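Local coordinates for aminopeptidase N family protein (Idiomarina loihiensis L2TR, PDB 4FGM), which probably acts as a zinc-dependent aminopeptidase of the M61 family, removing residues from the amino ends of peptides, at residues G334-R339 and G380-L385; R392-H397 and I434-F439. All coordinates share one frame; numbering follows the deposited sequence.

How the contacts relate
Helix 378-394 is the common element: contact 1 packs its first part against helix 326-342, and contact 2 ties its last turn to the loop that leads into helix 437-445. The two contacts follow one another along the chain, with centres 19 Å apart and nearest atoms about 4 Å apart without touching. They differ in kind, contact 1 being buried and apolar, contact 2 partly buried and polar. Contact 1 is nearer the active site: the side chain of Ala381 lies about 11 Å from the bound zinc and about 12 Å from the maleic acid. Contact 2 lies away from these sites, at the far end of the same helix.

Contact 1 of 2, residues G334-R339 and G380-L385; sequences GDTLSR and GALIAL
Leu382 of helix 378-394 meets Thr336 and Leu337 of helix 326-342 in a buried helix-helix contact within the zinc peptidase region of the chain. It illustrates how two steeply inclined helices meet through side chains reaching from both, Leu382 supplying most of the reach from its own. The segment axes come no closer than 10.1 Å, and their directions differ by 122°, nearer antiparallel than parallel. No hydrogen bond joins the two segments; methyl groups do the work.

CD1 of Leu382 lies 3.7 Å from CD1 of Leu337, and the two leucine side chains cross at about a right angle. CD2 of Leu382 sits 3.9 Å from CG2 of Thr336, where the side chains run past each other in opposite directions, and is also 4.1 Å from CD1 of Leu337. In Thr336 a chi1 of -60° sets OG1 beside the backbone N, bonded back to the carbonyl of Leu332, and turns CG2 to the partner helix. The same methyl reaches Ala381, CG2 of Thr336 being 4.2 Å from CB of Ala381. A serine in place of Leu382 would probably leave CD1 of Leu337 without its partner in this helix and the Thr336 methyl with Ala381 alone across the contact, opening a gap.

Tyr571 and Leu573 of strand 570-575 also touch Leu337, while Ser311 of helix 308-320 meets Ala381. This is an apolar inter-helix contact of the M61 peptidase region, the Ala381 side chain about 9 Å from those of His273 and Glu307 in the zinc site, where Glu307 joins His273 and His277 of the HExxH helix.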
# COMPACT_ATOMS: atom_id res chain seq x y z
N GLY A 334 -18.86 -2.67 -2.34
CA GLY A 334 -19.54 -3.24 -1.20
C GLY A 334 -18.54 -3.82 -0.21
O GLY A 334 -18.75 -3.75 1.00
N ASP A 335 -17.44 -4.37 -0.72
CA ASP A 335 -16.40 -4.93 0.15
C ASP A 335 -15.90 -3.83 1.07
O ASP A 335 -15.88 -3.97 2.29
CB ASP A 335 -15.22 -5.49 -0.66
CG ASP A 335 -15.48 -6.87 -1.24
OD1 ASP A 335 -16.54 -7.47 -0.93
OD2 ASP A 335 -14.63 -7.37 -2.01
N THR A 336 -15.50 -2.72 0.45
CA THR A 336 -14.99 -1.57 1.19
C THR A 336 -16.02 -1.06 2.18
O THR A 336 -15.71 -0.79 3.34
CB THR A 336 -14.63 -0.41 0.23
OG1 THR A 336 -13.62 -0.83 -0.69
CG2 THR A 336 -14.12 0.79 1.02
N LEU A 337 -17.26 -0.94 1.72
CA LEU A 337 -18.33 -0.46 2.57
C LEU A 337 -18.49 -1.38 3.78
O LEU A 337 -18.55 -0.92 4.92
CB LEU A 337 -19.64 -0.37 1.78
CG LEU A 337 -20.81 0.34 2.47
CD1 LEU A 337 -20.36 1.68 3.01
CD2 LEU A 337 -21.94 0.52 1.47
N SER A 338 -18.54 -2.68 3.52
CA SER A 338 -18.69 -3.67 4.58
C SER A 338 -17.56 -3.64 5.61
O SER A 338 -17.80 -3.79 6.81
CB SER A 338 -18.78 -5.07 3.98
OG SER A 338 -19.84 -5.15 3.04
N ARG A 339 -16.34 -3.44 5.15
CA ARG A 339 -15.20 -3.41 6.06
C ARG A 339 -15.25 -2.21 7.01
O ARG A 339 -14.97 -2.35 8.20
CB ARG A 339 -13.89 -3.41 5.28
CG ARG A 339 -13.67 -4.65 4.43
CD ARG A 339 -12.22 -4.76 3.98
NE ARG A 339 -11.77 -3.54 3.31
CZ ARG A 339 -11.78 -3.36 1.99
NH1 ARG A 339 -12.21 -4.33 1.19
NH2 ARG A 339 -11.35 -2.22 1.48
N GLY A 380 -11.48 6.65 3.78
CA GLY A 380 -11.10 7.73 2.88
C GLY A 380 -11.71 7.43 1.52
O GLY A 380 -12.14 8.32 0.79
N ALA A 381 -11.76 6.15 1.18
CA ALA A 381 -12.31 5.73 -0.10
C ALA A 381 -13.80 6.04 -0.15
O ALA A 381 -14.32 6.45 -1.19
CB ALA A 381 -12.07 4.24 -0.31
N LEU A 382 -14.50 5.84 0.97
CA LEU A 382 -15.92 6.11 1.01
C LEU A 382 -16.17 7.62 0.97
O LEU A 382 -17.18 8.08 0.42
CB LEU A 382 -16.55 5.48 2.26
CG LEU A 382 -16.46 3.95 2.31
CD1 LEU A 382 -17.16 3.44 3.55
CD2 LEU A 382 -17.10 3.35 1.07
N ILE A 383 -15.25 8.39 1.54
CA ILE A 383 -15.36 9.84 1.52
C ILE A 383 -15.26 10.27 0.06
O ILE A 383 -16.06 11.07 -0.42
CB ILE A 383 -14.21 10.50 2.32
CG1 ILE A 383 -14.44 10.31 3.82
CG2 ILE A 383 -14.09 11.98 1.94
CD1 ILE A 383 -13.40 10.98 4.69
N ALA A 384 -14.26 9.73 -0.64
CA ALA A 384 -14.06 10.05 -2.05
C ALA A 384 -15.31 9.70 -2.85
O ALA A 384 -15.72 10.45 -3.72
CB ALA A 384 -12.84 9.28 -2.60
N LEU A 385 -15.90 8.55 -2.54
CA LEU A 385 -17.12 8.11 -3.22
C LEU A 385 -18.22 9.14 -3.03
O LEU A 385 -18.92 9.50 -3.97
CB LEU A 385 -17.60 6.77 -2.66
CG LEU A 385 -19.03 6.38 -3.06
CD1 LEU A 385 -19.05 5.91 -4.51
CD2 LEU A 385 -19.54 5.29 -2.12

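Contact 2 of 2, residues R392-H397 and I434-F439; sequences RLQSDH and IDISDF
Gln394, in the last turn of helix 378-394, hydrogen-bonds through its side-chain amide to the backbone of the loop just before helix 437-445. The contact is a worked example of a glutamine reading both polar groups of one residue: OE1 of Gln394 accepts from N of Asp435 at 2.7 Å, and NE2 of Gln394 donates to O of Asp435 at 3.2 Å. The first bond is fairly straight, 155° at the hydrogen; in the second, NE2 comes from above the plane of the Asp435 carbonyl. Together the two bonds favour one orientation of the amide, the OE1 bond holding it more firmly.

An extended chain beyond CG (chi2 180°) carries the amide across to the loop. OE1 of Gln394 also lies 3.4 Å from CB of Ile434, and CG2 of Ile434 is 3.9 Å from CB of Gln394. Farther out, CG2 of Ile436 packs 3.9 Å from NE2 of Gln394, the two side chains crossing at about a right angle. Ile434 and Ile436 both touch Leu428 of helix 423-429, and Ile436 also meets Met390, one turn before Gln394. Ile436 occupies the N-cap position of helix 437-445. One residue ahead of it, the glutamine amide bridges the backbone N and O of Asp435, a side-chain to backbone link between the end of one helix and the lead-in to another.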
# COMPACT_ATOMS: atom_id res chain seq x y z
N ARG A 392 -21.35 15.63 -8.39
CA ARG A 392 -22.06 15.39 -9.63
C ARG A 392 -23.49 15.91 -9.56
O ARG A 392 -23.95 16.58 -10.48
CB ARG A 392 -22.05 13.89 -9.96
CG ARG A 392 -20.66 13.36 -10.29
CD ARG A 392 -20.65 11.87 -10.54
NE ARG A 392 -19.30 11.35 -10.68
CZ ARG A 392 -18.85 10.69 -11.74
NH1 ARG A 392 -19.65 10.46 -12.78
NH2 ARG A 392 -17.60 10.24 -11.77
N LEU A 393 -24.19 15.62 -8.47
CA LEU A 393 -25.56 16.08 -8.31
C LEU A 393 -25.65 17.60 -8.17
O LEU A 393 -26.56 18.23 -8.70
CB LEU A 393 -26.19 15.41 -7.08
CG LEU A 393 -26.23 13.88 -7.09
CD1 LEU A 393 -26.73 13.38 -5.75
CD2 LEU A 393 -27.12 13.39 -8.22
N GLN A 394 -24.69 18.18 -7.47
CA GLN A 394 -24.65 19.62 -7.24
C GLN A 394 -24.23 20.46 -8.44
O GLN A 394 -24.41 21.68 -8.44
CB GLN A 394 -23.74 19.94 -6.05
CG GLN A 394 -24.37 19.65 -4.69
CD GLN A 394 -23.43 19.96 -3.54
OE1 GLN A 394 -22.69 20.95 -3.58
NE2 GLN A 394 -23.47 19.14 -2.51
N SER A 395 -23.66 19.82 -9.45
CA SER A 395 -23.20 20.52 -10.65
C SER A 395 -23.90 19.91 -11.86
O SER A 395 -23.50 20.12 -13.00
CB SER A 395 -21.69 20.38 -10.81
OG SER A 395 -21.32 19.03 -11.05
N ASP A 396 -24.97 19.17 -11.58
CA ASP A 396 -25.73 18.49 -12.61
C ASP A 396 -24.80 17.72 -13.53
O ASP A 396 -24.83 17.86 -14.76
CB ASP A 396 -26.59 19.49 -13.40
CG ASP A 396 -27.80 18.83 -14.03
OD1 ASP A 396 -28.46 18.03 -13.34
OD2 ASP A 396 -28.10 19.12 -15.21
N HIS A 397 -23.94 16.93 -12.90
CA HIS A 397 -22.97 16.06 -13.57
C HIS A 397 -21.89 16.72 -14.41
O HIS A 397 -21.32 16.10 -15.30
CB HIS A 397 -23.74 15.04 -14.40
CG HIS A 397 -24.83 14.36 -13.64
ND1 HIS A 397 -24.61 13.66 -12.48
CD2 HIS A 397 -26.17 14.32 -13.85
CE1 HIS A 397 -25.75 13.22 -12.00
NE2 HIS A 397 -26.72 13.61 -12.81
N ILE A 434 -21.13 24.70 -5.32
CA ILE A 434 -21.10 23.47 -4.53
C ILE A 434 -20.79 23.72 -3.06
O ILE A 434 -19.96 24.56 -2.72
CB ILE A 434 -20.06 22.47 -5.08
CG1 ILE A 434 -18.68 23.10 -5.07
CG2 ILE A 434 -20.44 22.03 -6.48
CD1 ILE A 434 -17.60 22.18 -4.57
N ASP A 435 -21.47 22.97 -2.20
CA ASP A 435 -21.29 23.07 -0.76
C ASP A 435 -21.25 21.65 -0.18
O ASP A 435 -22.26 20.94 -0.18
CB ASP A 435 -22.44 23.85 -0.12
CG ASP A 435 -22.24 24.05 1.37
OD1 ASP A 435 -23.25 24.09 2.11
OD2 ASP A 435 -21.08 24.18 1.81
N ILE A 436 -20.08 21.25 0.31
CA ILE A 436 -19.90 19.93 0.90
C ILE A 436 -19.24 20.07 2.27
O ILE A 436 -18.86 19.08 2.89
CB ILE A 436 -19.03 19.00 -0.00
CG1 ILE A 436 -17.77 19.74 -0.48
CG2 ILE A 436 -19.84 18.53 -1.21
CD1 ILE A 436 -16.74 19.96 0.59
N SER A 437 -19.12 21.31 2.72
CA SER A 437 -18.48 21.64 4.00
C SER A 437 -18.94 20.83 5.22
O SER A 437 -18.12 20.17 5.87
CB SER A 437 -18.64 23.13 4.30
OG SER A 437 -17.92 23.48 5.47
N ASP A 438 -20.22 20.90 5.55
CA ASP A 438 -20.70 20.16 6.72
C ASP A 438 -20.42 18.68 6.61
O ASP A 438 -19.99 18.04 7.58
CB ASP A 438 -22.20 20.40 6.95
CG ASP A 438 -22.50 21.81 7.41
OD1 ASP A 438 -21.62 22.42 8.04
OD2 ASP A 438 -23.62 22.29 7.15
N PHE A 439 -20.66 18.11 5.44
CA PHE A 439 -20.42 16.70 5.24
C PHE A 439 -18.96 16.31 5.46
O PHE A 439 -18.67 15.41 6.25
CB PHE A 439 -20.82 16.27 3.84
CG PHE A 439 -20.10 15.04 3.38
CD1 PHE A 439 -20.46 13.79 3.86
CD2 PHE A 439 -19.03 15.15 2.50
CE1 PHE A 439 -19.73 12.65 3.50
CE2 PHE A 439 -18.30 14.02 2.13
CZ PHE A 439 -18.65 12.77 2.62